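Mitochondrial enolase superfamily member 1 (Homo sapiens, PDB 4A35) catalyses the magnesium-dependent dehydration of L-fuconate to 2-keto-3-deoxy-L-fuconate, a step in the breakdown of L-fucose. Local coordinates at residues R13-P18 / T417-E422; G54-L59 / E64-A69; R94-D99 / A118-V123; C195-Y200 / V389-E394. All coordinates share one frame; numbering follows the deposited sequence. Where two conformers were deposited one is given.

Contact 1: R13-P18 / T417-E422; sequences RDVRFP and TEMKEE. With EDO (1,2-ethanediol), chain D.
A bend at chi3 (-74°) in Arg13 and another at chi2 (-70°) in Glu421 bring guanidinium and carboxylate together, the two side chains crossing at about a right angle. Arg13 meets the acid end-on, one nitrogen to each oxygen: NH1 of Arg13 lies 2.8 Å from OE1 of Glu421, with an N-H...O angle of 168°, and NH2 gives OE2 the second bond. Both oxygens use the lone pair on the side of their partner oxygen, and the two flat groups are nearly coplanar. A leucine in place of Arg13 would probably leave the Glu421 carboxylate without its mate and loosen the first turn of helix 421-427 from the sheet. That sheet is the three-stranded antiparallel one of the enolase-type N-terminal domain; 13-16 is the last part of strand 7-16, one of its two outermost strands, and the late helix 421-427 packs on it through Val424. Beside the salt bridge the contact is apolar: the Met419 methyl CE sits at the edge of the Phe17 ring, 3.7 Å from CZ, and more loosely near CG1 of Val15. Arg16, on the other side of the strand, grips Asp14 side-on, its NE 2.7 Å from OD1 of Asp14. NH2 of Arg16 also serves Glu64, while its NH1 reaches O1 of a 1,2-ethanediol molecule, probably from the crystallisation liquor.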
# COMPACT_ATOMS: atom_id res chain seq x y z
N ARG A 13 -7.52 2.88 -20.96
CA ARG A 13 -6.56 2.28 -21.86
C ARG A 13 -5.17 2.29 -21.26
O ARG A 13 -4.79 3.21 -20.54
CB ARG A 13 -6.60 3.01 -23.22
CG ARG A 13 -7.93 2.74 -24.03
CD ARG A 13 -7.99 3.65 -25.24
NE ARG A 13 -8.30 5.03 -24.80
CZ ARG A 13 -8.46 6.08 -25.60
NH1 ARG A 13 -8.26 5.95 -26.92
NH2 ARG A 13 -8.77 7.27 -25.08
N ASP A 14 -4.40 1.26 -21.59
CA ASP A 14 -3.02 1.02 -21.16
C ASP A 14 -2.12 1.72 -22.19
O ASP A 14 -2.07 1.27 -23.33
CB ASP A 14 -2.80 -0.52 -21.14
CG ASP A 14 -1.48 -0.98 -20.58
OD1 ASP A 14 -0.52 -0.15 -20.54
OD2 ASP A 14 -1.37 -2.19 -20.24
N VAL A 15 -1.49 2.87 -21.82
CA VAL A 15 -0.65 3.66 -22.74
C VAL A 15 0.79 3.60 -22.26
O VAL A 15 1.04 3.89 -21.10
CB VAL A 15 -1.16 5.14 -22.85
CG1 VAL A 15 -0.42 5.90 -23.94
CG2 VAL A 15 -2.67 5.17 -23.11
N ARG A 16 1.73 3.19 -23.12
CA ARG A 16 3.10 3.03 -22.67
C ARG A 16 4.07 3.65 -23.61
O ARG A 16 3.95 3.50 -24.82
CB ARG A 16 3.46 1.51 -22.49
CG ARG A 16 2.52 0.78 -21.50
CD ARG A 16 2.97 -0.66 -21.28
NE ARG A 16 1.92 -1.39 -20.56
CZ ARG A 16 2.09 -2.56 -19.94
NH1 ARG A 16 3.29 -3.14 -19.93
NH2 ARG A 16 1.08 -3.13 -19.32
N PHE A 17 5.02 4.41 -23.04
CA PHE A 17 6.07 5.04 -23.82
C PHE A 17 7.36 4.26 -23.58
O PHE A 17 7.75 4.01 -22.43
CB PHE A 17 6.18 6.56 -23.52
CG PHE A 17 4.88 7.30 -23.81
CD1 PHE A 17 4.62 7.80 -25.08
CD2 PHE A 17 3.90 7.43 -22.82
CE1 PHE A 17 3.39 8.42 -25.37
CE2 PHE A 17 2.67 8.06 -23.10
CZ PHE A 17 2.42 8.54 -24.38
N PRO A 18 8.12 3.97 -24.67
CA PRO A 18 9.36 3.16 -24.53
C PRO A 18 10.57 3.99 -24.07
O PRO A 18 11.63 4.00 -24.70
CB PRO A 18 9.54 2.57 -25.92
CG PRO A 18 8.92 3.65 -26.86
CD PRO A 18 7.73 4.17 -26.09
N THR A 417 -5.13 17.10 -18.27
CA THR A 417 -4.99 15.61 -18.32
C THR A 417 -5.18 15.07 -19.76
O THR A 417 -4.82 13.92 -20.04
CB THR A 417 -6.11 14.96 -17.45
OG1 THR A 417 -7.30 15.68 -17.77
CG2 THR A 417 -5.85 15.07 -15.94
N GLU A 418 -5.86 15.84 -20.62
CA GLU A 418 -6.24 15.36 -21.93
C GLU A 418 -5.04 15.01 -22.83
O GLU A 418 -4.13 15.82 -23.01
CB GLU A 418 -7.14 16.36 -22.66
CG GLU A 418 -7.73 15.77 -23.94
CD GLU A 418 -8.92 16.56 -24.42
OE1 GLU A 418 -9.37 17.48 -23.70
OE2 GLU A 418 -9.33 16.32 -25.58
N MET A 419 -5.05 13.75 -23.36
CA MET A 419 -3.97 13.34 -24.24
C MET A 419 -4.42 13.42 -25.67
O MET A 419 -5.62 13.30 -25.96
CB MET A 419 -3.46 11.94 -23.90
CG MET A 419 -2.83 11.91 -22.50
SD MET A 419 -2.15 10.26 -22.06
CE MET A 419 -0.56 10.29 -23.03
N LYS A 420 -3.47 13.57 -26.58
CA LYS A 420 -3.73 13.55 -28.01
C LYS A 420 -4.15 12.11 -28.41
O LYS A 420 -3.42 11.15 -28.12
CB LYS A 420 -2.48 14.02 -28.79
CG LYS A 420 -2.17 15.50 -28.63
CD LYS A 420 -0.95 15.87 -29.41
CE LYS A 420 -0.55 17.32 -29.13
NZ LYS A 420 0.77 17.61 -29.74
N GLU A 421 -5.34 11.96 -29.01
CA GLU A 421 -5.82 10.63 -29.38
C GLU A 421 -4.86 9.90 -30.32
O GLU A 421 -4.69 8.71 -30.14
CB GLU A 421 -7.27 10.64 -29.90
CG GLU A 421 -8.25 10.74 -28.74
CD GLU A 421 -8.35 9.51 -27.85
OE1 GLU A 421 -8.36 8.38 -28.40
OE2 GLU A 421 -8.43 9.65 -26.61
N GLU A 422 -4.18 10.61 -31.28
CA GLU A 422 -3.16 9.97 -32.15
C GLU A 422 -2.01 9.37 -31.27
O GLU A 422 -1.62 8.21 -31.49
CB GLU A 422 -2.61 10.96 -33.20
C1 EDO D . 6.04 -2.87 -22.43
O1 EDO D . 5.80 -2.34 -21.12
C2 EDO D . 6.12 -4.44 -22.41
O2 EDO D . 6.66 -4.93 -21.19

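Contact 2: G54-L59 / E64-A69; sequences GITFTL and EVVVCA
Strand 52-58, an outermost strand of the antiparallel sheet in the mandelate racemase-type N-terminal domain, runs into helix 63-73 through a short turn, and the helix folds back against the sheet. Across this strand-turn-helix connection a single helix side chain, Val66, makes the contact; it points at the strand and spreads its two methyls over two threonines. CG1 of Val66 meets CG2 of Thr56 at 3.5 Å, tighter than usual van der Waals contact, the two side chains crossing at a slant. The other methyl, CG2 of Val66, meets CG2 of Thr58 tip to tip at 4.0 Å. With chi1 at 176°, Val66 has CG1 trans to its own backbone N and CG2 trans to its carbonyl carbon, which sends one branch to each threonine. Both threonines lie on the same face of the strand, two residues apart, and each gives the valine its methyl while its hydroxyl is engaged elsewhere: OG1 of Thr56 bonds to the carbonyl oxygen of Cys331, and OG1 of Thr58 to OG1 of Thr63 at the start of the helix. Val66 also touches Ala38 of the middle strand, while Leu114 of helix 110-131 packs on Thr56. On the opposite face of the strand, Phe57 meets Trp104 of the second subunit, so the strand is part of the dimer contact. No hydrogen bond joins the two segments, and the hold between them is dispersion between methyl groups, with the threonine oxygens tied to other parts of the fold.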
# COMPACT_ATOMS: atom_id res chain seq x y z
N GLY A 54 -8.47 11.46 -17.44
CA GLY A 54 -7.73 11.20 -16.22
C GLY A 54 -6.58 10.27 -16.49
O GLY A 54 -6.63 9.46 -17.43
N ILE A 55 -5.55 10.40 -15.68
CA ILE A 55 -4.37 9.54 -15.73
C ILE A 55 -3.90 9.16 -14.33
O ILE A 55 -4.21 9.81 -13.32
CB ILE A 55 -3.17 10.25 -16.48
CG1 ILE A 55 -2.73 11.56 -15.74
CG2 ILE A 55 -3.40 10.44 -18.00
CD1 ILE A 55 -1.31 12.13 -16.12
N THR A 56 -3.13 8.09 -14.31
CA THR A 56 -2.26 7.67 -13.22
C THR A 56 -1.00 7.19 -13.89
O THR A 56 -1.07 6.59 -14.96
CB THR A 56 -2.85 6.74 -12.18
OG1 THR A 56 -1.93 6.79 -11.06
CG2 THR A 56 -3.00 5.29 -12.67
N PHE A 57 0.14 7.44 -13.28
CA PHE A 57 1.45 7.13 -13.87
C PHE A 57 2.07 5.83 -13.35
O PHE A 57 2.03 5.54 -12.14
CB PHE A 57 2.38 8.29 -13.55
CG PHE A 57 3.84 8.10 -13.86
CD1 PHE A 57 4.27 7.90 -15.17
CD2 PHE A 57 4.79 8.10 -12.83
CE1 PHE A 57 5.64 7.75 -15.47
CE2 PHE A 57 6.16 7.93 -13.12
CZ PHE A 57 6.57 7.73 -14.44
N THR A 58 2.66 5.07 -14.26
CA THR A 58 3.35 3.82 -13.94
C THR A 58 4.69 3.77 -14.71
O THR A 58 4.92 4.59 -15.59
CB THR A 58 2.53 2.53 -14.22
OG1 THR A 58 2.57 2.31 -15.64
CG2 THR A 58 1.07 2.57 -13.65
N LEU A 59 5.46 2.70 -14.45
CA LEU A 59 6.74 2.49 -15.12
C LEU A 59 6.68 1.40 -16.22
O LEU A 59 7.72 0.95 -16.69
CB LEU A 59 7.82 2.14 -14.10
CG LEU A 59 8.08 3.19 -13.02
CD1 LEU A 59 9.33 2.81 -12.19
CD2 LEU A 59 8.17 4.60 -13.63
N GLU A 64 -1.45 -2.73 -16.86
CA GLU A 64 -2.64 -3.56 -17.12
C GLU A 64 -3.38 -3.89 -15.77
O GLU A 64 -4.60 -4.06 -15.76
CB GLU A 64 -2.26 -4.82 -17.91
CG GLU A 64 -1.60 -5.94 -17.11
CD GLU A 64 -0.14 -5.79 -16.74
OE1 GLU A 64 0.42 -4.68 -16.88
OE2 GLU A 64 0.42 -6.77 -16.17
N VAL A 65 -2.63 -4.02 -14.64
CA VAL A 65 -3.24 -4.29 -13.32
C VAL A 65 -4.07 -3.06 -12.86
O VAL A 65 -5.21 -3.19 -12.32
CB VAL A 65 -2.15 -4.73 -12.29
CG1 VAL A 65 -2.80 -5.09 -10.96
CG2 VAL A 65 -1.30 -5.90 -12.82
N VAL A 66 -3.50 -1.86 -13.05
CA VAL A 66 -4.17 -0.58 -12.76
C VAL A 66 -5.46 -0.47 -13.63
O VAL A 66 -6.54 -0.14 -13.11
CB VAL A 66 -3.21 0.63 -12.95
CG1 VAL A 66 -3.94 1.94 -12.74
CG2 VAL A 66 -2.00 0.53 -11.99
N VAL A 67 -5.34 -0.73 -14.96
CA VAL A 67 -6.49 -0.74 -15.88
C VAL A 67 -7.59 -1.67 -15.31
O VAL A 67 -8.75 -1.26 -15.22
CB VAL A 67 -6.06 -1.12 -17.33
CG1 VAL A 67 -7.28 -1.43 -18.21
CG2 VAL A 67 -5.22 0.01 -17.95
N CYS A 68 -7.22 -2.88 -14.85
CA CYS A 68 -8.16 -3.82 -14.24
C CYS A 68 -8.91 -3.20 -13.03
O CYS A 68 -10.13 -3.35 -12.88
CB CYS A 68 -7.41 -5.08 -13.79
SG CYS A 68 -8.51 -6.46 -13.41
N ALA A 69 -8.15 -2.49 -12.19
CA ALA A 69 -8.71 -1.89 -10.98
C ALA A 69 -9.60 -0.68 -11.36
O ALA A 69 -10.62 -0.47 -10.68
CB ALA A 69 -7.59 -1.48 -10.03

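Contact 3: R94-D99 / A118-V123; sequences RQLTSD and AVLNAV
Leu96 puts its CD1 methyl between two residues of the facing helix, and that methyl makes every close contact here. It lies 3.8 Å from CG of Leu120 and 4.0 Å from CD2 of the same residue, the two leucines reaching toward each other tip to tip. CG1 of Val119 comes to 4.0 Å from CD1 of Leu96 as well, so the methyl rests on two successive residues of 118-123. Val119 presents that branch with a chi1 of 168°, which swings CG1 away from its backbone N. All three side chains are buried and no hydrogen bond crosses between the segments; the hold is purely apolar. A second shell packs round these groups. Leu120 is backed by Phe89, Phe92 and Tyr93 of helix 89-97, while Leu96 also packs on Thr116 and on His76. Just past the leucine the first helix ends: Ser98 leaves helical geometry, although its N still bonds to the carbonyl O of Arg94 at 2.8 Å. Asp99 follows in the loop, with OD2 bound to His76 and OD1 to the backbone N of Gln101 and Leu102. Both helices belong to the N-terminal domain, away from the substrate and magnesium sites. Helix 110-131 lies between helix 89-97 and the antiparallel sheet, where Ala118 and Ala122 rest on Val40 and Val123 on Ile42 of strand 36-44, and Asn121 ND2 reaches the carbonyl oxygen of Ile55 on strand 52-58.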
# COMPACT_ATOMS: atom_id res chain seq x y z
N ARG A 94 -15.17 8.67 -0.38
CA ARG A 94 -15.30 7.56 0.57
C ARG A 94 -15.82 6.27 -0.15
O ARG A 94 -15.39 5.17 0.19
CB ARG A 94 -16.23 7.96 1.74
CG ARG A 94 -16.43 6.89 2.81
CD ARG A 94 -15.19 6.64 3.67
NE ARG A 94 -14.81 7.82 4.46
CZ ARG A 94 -15.38 8.14 5.62
NH1 ARG A 94 -16.33 7.37 6.14
NH2 ARG A 94 -14.99 9.23 6.27
N GLN A 95 -16.73 6.39 -1.11
CA GLN A 95 -17.24 5.19 -1.79
C GLN A 95 -16.15 4.51 -2.65
O GLN A 95 -16.02 3.27 -2.60
CB GLN A 95 -18.49 5.49 -2.62
CG GLN A 95 -19.07 4.25 -3.28
CD GLN A 95 -19.47 3.08 -2.38
OE1 GLN A 95 -18.63 2.22 -1.92
NE2 GLN A 95 -20.80 2.86 -2.37
N LEU A 96 -15.31 5.31 -3.33
CA LEU A 96 -14.21 4.77 -4.12
C LEU A 96 -13.11 4.14 -3.24
O LEU A 96 -12.55 3.11 -3.63
CB LEU A 96 -13.54 5.83 -5.00
CG LEU A 96 -14.36 6.39 -6.18
CD1 LEU A 96 -13.46 7.17 -7.12
CD2 LEU A 96 -15.05 5.29 -6.96
N THR A 97 -12.74 4.84 -2.13
CA THR A 97 -11.56 4.46 -1.31
C THR A 97 -11.91 3.53 -0.12
O THR A 97 -10.98 2.96 0.49
CB THR A 97 -10.87 5.75 -0.78
OG1 THR A 97 -11.82 6.44 0.02
CG2 THR A 97 -10.27 6.62 -1.87
N SER A 98 -13.21 3.47 0.28
CA SER A 98 -13.65 2.60 1.37
C SER A 98 -14.81 1.72 0.89
O SER A 98 -15.76 1.47 1.64
CB SER A 98 -14.02 3.41 2.61
OG SER A 98 -13.98 2.57 3.75
N ASP A 99 -14.71 1.21 -0.35
CA ASP A 99 -15.70 0.23 -0.86
C ASP A 99 -15.60 -1.01 0.09
O ASP A 99 -14.49 -1.46 0.34
CB ASP A 99 -15.34 -0.11 -2.32
CG ASP A 99 -16.21 -1.19 -2.94
OD1 ASP A 99 -16.13 -2.34 -2.49
OD2 ASP A 99 -16.90 -0.90 -3.93
N ALA A 118 -6.81 7.93 -10.94
CA ALA A 118 -7.09 8.07 -12.38
C ALA A 118 -8.56 8.43 -12.64
O ALA A 118 -8.85 9.34 -13.43
CB ALA A 118 -6.71 6.77 -13.12
N VAL A 119 -9.49 7.77 -11.92
CA VAL A 119 -10.94 8.02 -12.04
C VAL A 119 -11.25 9.43 -11.52
O VAL A 119 -11.92 10.22 -12.22
CB VAL A 119 -11.74 6.92 -11.30
CG1 VAL A 119 -13.21 7.30 -11.14
CG2 VAL A 119 -11.60 5.56 -12.02
N LEU A 120 -10.79 9.72 -10.29
CA LEU A 120 -11.03 11.06 -9.69
C LEU A 120 -10.41 12.20 -10.55
O LEU A 120 -11.05 13.27 -10.69
CB LEU A 120 -10.49 11.10 -8.26
CG LEU A 120 -11.35 10.38 -7.19
CD1 LEU A 120 -10.65 10.35 -5.81
CD2 LEU A 120 -12.72 11.06 -7.03
N ASN A 121 -9.21 11.99 -11.16
CA ASN A 121 -8.59 12.97 -12.05
C ASN A 121 -9.51 13.29 -13.22
O ASN A 121 -9.60 14.43 -13.61
CB ASN A 121 -7.19 12.53 -12.58
CG ASN A 121 -6.11 12.62 -11.48
OD1 ASN A 121 -6.29 13.30 -10.47
ND2 ASN A 121 -4.96 11.97 -11.67
N ALA A 122 -10.17 12.24 -13.82
CA ALA A 122 -11.09 12.43 -14.93
C ALA A 122 -12.35 13.25 -14.47
O ALA A 122 -12.82 14.13 -15.19
CB ALA A 122 -11.49 11.05 -15.52
N VAL A 123 -12.81 13.05 -13.23
CA VAL A 123 -13.97 13.80 -12.74
C VAL A 123 -13.59 15.29 -12.52
O VAL A 123 -14.35 16.18 -12.92
CB VAL A 123 -14.56 13.15 -11.45
CG1 VAL A 123 -15.67 14.00 -10.84
CG2 VAL A 123 -15.09 11.72 -11.73

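Contact 4: C195-Y200 / V389-E394; sequences CAWLGY and VDHLHE
One ordered water joins the two loops: it accepts the indole N-H of Trp197, 2.8 Å from NE1, and donates to OD1 of Asp390 at the same 2.8 Å. The water lies at the edge of the indole, in its plane. OD1 of Asp390 has a second partner in Ser194, earlier in the same loop as Trp197. Next to this bridge, CG1 of Val389 touches CZ2 of Trp197 at 3.9 Å, in plane with the ring. CE1 of His391, in one of its two conformers, lies obliquely to the indole, 4.3 Å from NE1 of Trp197. These loops follow strands 188-192 and 386-388, adjacent parallel strands of the modified TIM barrel characteristic of the enolase superfamily, and leave from their C-terminal ends, where the active site of this family lies. Trp197 touches Tyr35, which probably binds substrate, and Lys223, the probable proton donor/acceptor; its side chain stands about 8 Å from a magnesium ion. Within 389-394 the loop is tied back on itself, NE2 of His393 giving a bond of 2.8 Å to the carbonyl O of Val389, nearly straight at 163° and in the carbonyl plane. The carbonyl O of His391 sits 3.3 Å above one face of the His393 imidazole, toward its rim, while ND1 of His393 is held by Glu364.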
# COMPACT_ATOMS: atom_id res chain seq x y z
N CYS A 195 19.26 16.54 -15.94
CA CYS A 195 20.69 16.14 -15.87
C CYS A 195 20.89 15.05 -14.79
O CYS A 195 22.03 14.71 -14.43
CB CYS A 195 21.57 17.36 -15.56
SG CYS A 195 21.32 18.76 -16.68
N ALA A 196 19.77 14.58 -14.19
CA ALA A 196 19.84 13.72 -13.02
C ALA A 196 20.17 12.25 -13.25
O ALA A 196 20.64 11.60 -12.31
CB ALA A 196 18.47 13.75 -12.28
N TRP A 197 19.85 11.73 -14.42
CA TRP A 197 19.75 10.28 -14.66
C TRP A 197 21.07 9.54 -14.65
O TRP A 197 22.13 10.12 -14.91
CB TRP A 197 18.92 9.98 -15.93
CG TRP A 197 17.65 10.80 -16.01
CD1 TRP A 197 17.36 11.81 -16.88
CD2 TRP A 197 16.50 10.69 -15.13
NE1 TRP A 197 16.08 12.30 -16.65
CE2 TRP A 197 15.55 11.65 -15.57
CE3 TRP A 197 16.17 9.84 -14.04
CZ2 TRP A 197 14.30 11.81 -14.92
CZ3 TRP A 197 14.90 9.94 -13.48
CH2 TRP A 197 14.00 10.94 -13.89
N LEU A 198 20.98 8.25 -14.25
CA LEU A 198 22.12 7.34 -14.23
C LEU A 198 22.44 6.83 -15.67
O LEU A 198 21.54 6.70 -16.50
CB LEU A 198 21.85 6.15 -13.30
CG LEU A 198 21.53 6.35 -11.79
CD1 LEU A 198 22.06 5.16 -10.95
CD2 LEU A 198 22.01 7.61 -11.26
N GLY A 199 23.72 6.54 -15.92
CA GLY A 199 24.19 5.96 -17.18
C GLY A 199 24.87 6.90 -18.16
O GLY A 199 25.41 6.45 -19.19
N TYR A 200 24.85 8.21 -17.87
CA TYR A 200 25.45 9.20 -18.75
C TYR A 200 26.97 9.22 -18.64
O TYR A 200 27.52 9.26 -17.52
CB TYR A 200 24.94 10.62 -18.40
CG TYR A 200 23.47 10.89 -18.57
CD1 TYR A 200 22.77 10.40 -19.68
CD2 TYR A 200 22.78 11.72 -17.69
CE1 TYR A 200 21.41 10.68 -19.87
CE2 TYR A 200 21.43 12.02 -17.87
CZ TYR A 200 20.75 11.49 -18.95
OH TYR A 200 19.43 11.80 -19.13
N VAL A 389 10.46 17.87 -15.63
CA VAL A 389 11.23 16.95 -16.49
C VAL A 389 10.76 17.21 -17.93
O VAL A 389 9.58 17.49 -18.15
CB VAL A 389 11.16 15.44 -16.07
CG1 VAL A 389 12.28 14.64 -16.74
CG2 VAL A 389 11.27 15.28 -14.55
N ASP A 390 11.69 17.19 -18.87
CA ASP A 390 11.44 17.54 -20.29
C ASP A 390 10.82 16.42 -21.19
O ASP A 390 10.80 16.58 -22.41
CB ASP A 390 12.76 18.01 -20.97
CG ASP A 390 13.90 16.98 -20.97
OD1 ASP A 390 13.92 16.10 -20.06
OD2 ASP A 390 14.82 17.10 -21.82
N HIS A 391 10.29 15.36 -20.56
CA HIS A 391 9.69 14.19 -21.21
C HIS A 391 8.21 14.34 -21.66
O HIS A 391 7.38 14.76 -20.84
CB HIS A 391 9.73 12.99 -20.20
CG HIS A 391 10.99 12.17 -20.16
ND1 HIS A 391 12.19 12.69 -19.67
CD2 HIS A 391 11.16 10.86 -20.43
CE1 HIS A 391 13.05 11.69 -19.70
NE2 HIS A 391 12.47 10.56 -20.15
N LEU A 392 7.86 13.91 -22.93
CA LEU A 392 6.49 13.54 -23.36
C LEU A 392 5.36 14.57 -23.33
O LEU A 392 4.18 14.19 -23.53
CB LEU A 392 6.05 12.33 -22.48
CG LEU A 392 7.03 11.10 -22.44
CD1 LEU A 392 6.54 10.02 -21.42
CD2 LEU A 392 7.26 10.51 -23.86
N HIS A 393 5.68 15.82 -23.13
CA HIS A 393 4.67 16.89 -23.15
C HIS A 393 3.96 17.01 -24.51
O HIS A 393 2.79 17.41 -24.53
CB HIS A 393 5.29 18.25 -22.78
CG HIS A 393 6.00 18.20 -21.46
ND1 HIS A 393 5.31 18.10 -20.27
CD2 HIS A 393 7.33 18.09 -21.21
CE1 HIS A 393 6.24 18.00 -19.32
NE2 HIS A 393 7.47 18.00 -19.85
N GLU A 394 4.62 16.61 -25.62
CA GLU A 394 4.05 16.65 -26.99
C GLU A 394 2.81 15.71 -27.12
O GLU A 394 2.05 15.84 -28.09
CB GLU A 394 5.12 16.31 -28.06
CG GLU A 394 5.70 14.89 -28.03
CD GLU A 394 6.83 14.62 -27.04
OE1 GLU A 394 7.06 15.46 -26.15
OE2 GLU A 394 7.51 13.58 -27.19
O HOH W 1 15.28 13.96 -18.82

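Overall arrangement
Contacts 1, 2 and 3 gather round the N-terminal domain and contact 4 lies toward the active site. Contacts 1 and 2 use the two outermost strands of one antiparallel sheet, their centres about 12 Å apart, and touch through Arg16 and Glu64. Contact 3 touches contact 2, their centres about 13 Å apart. Contacts 3 and 4 lie across the chain's centre from each other, centres about 31 Å apart, but contact 4 touches contact 1 through a probable Lys420-Glu394 hydrogen bond and Phe17-Leu392 packing. Along the chain contacts 2, 3 and 4 follow in series, all within the span of contact 1, whose late segment brings the end of the chain back onto the N-terminal domain, as in related enolase-superfamily enzymes.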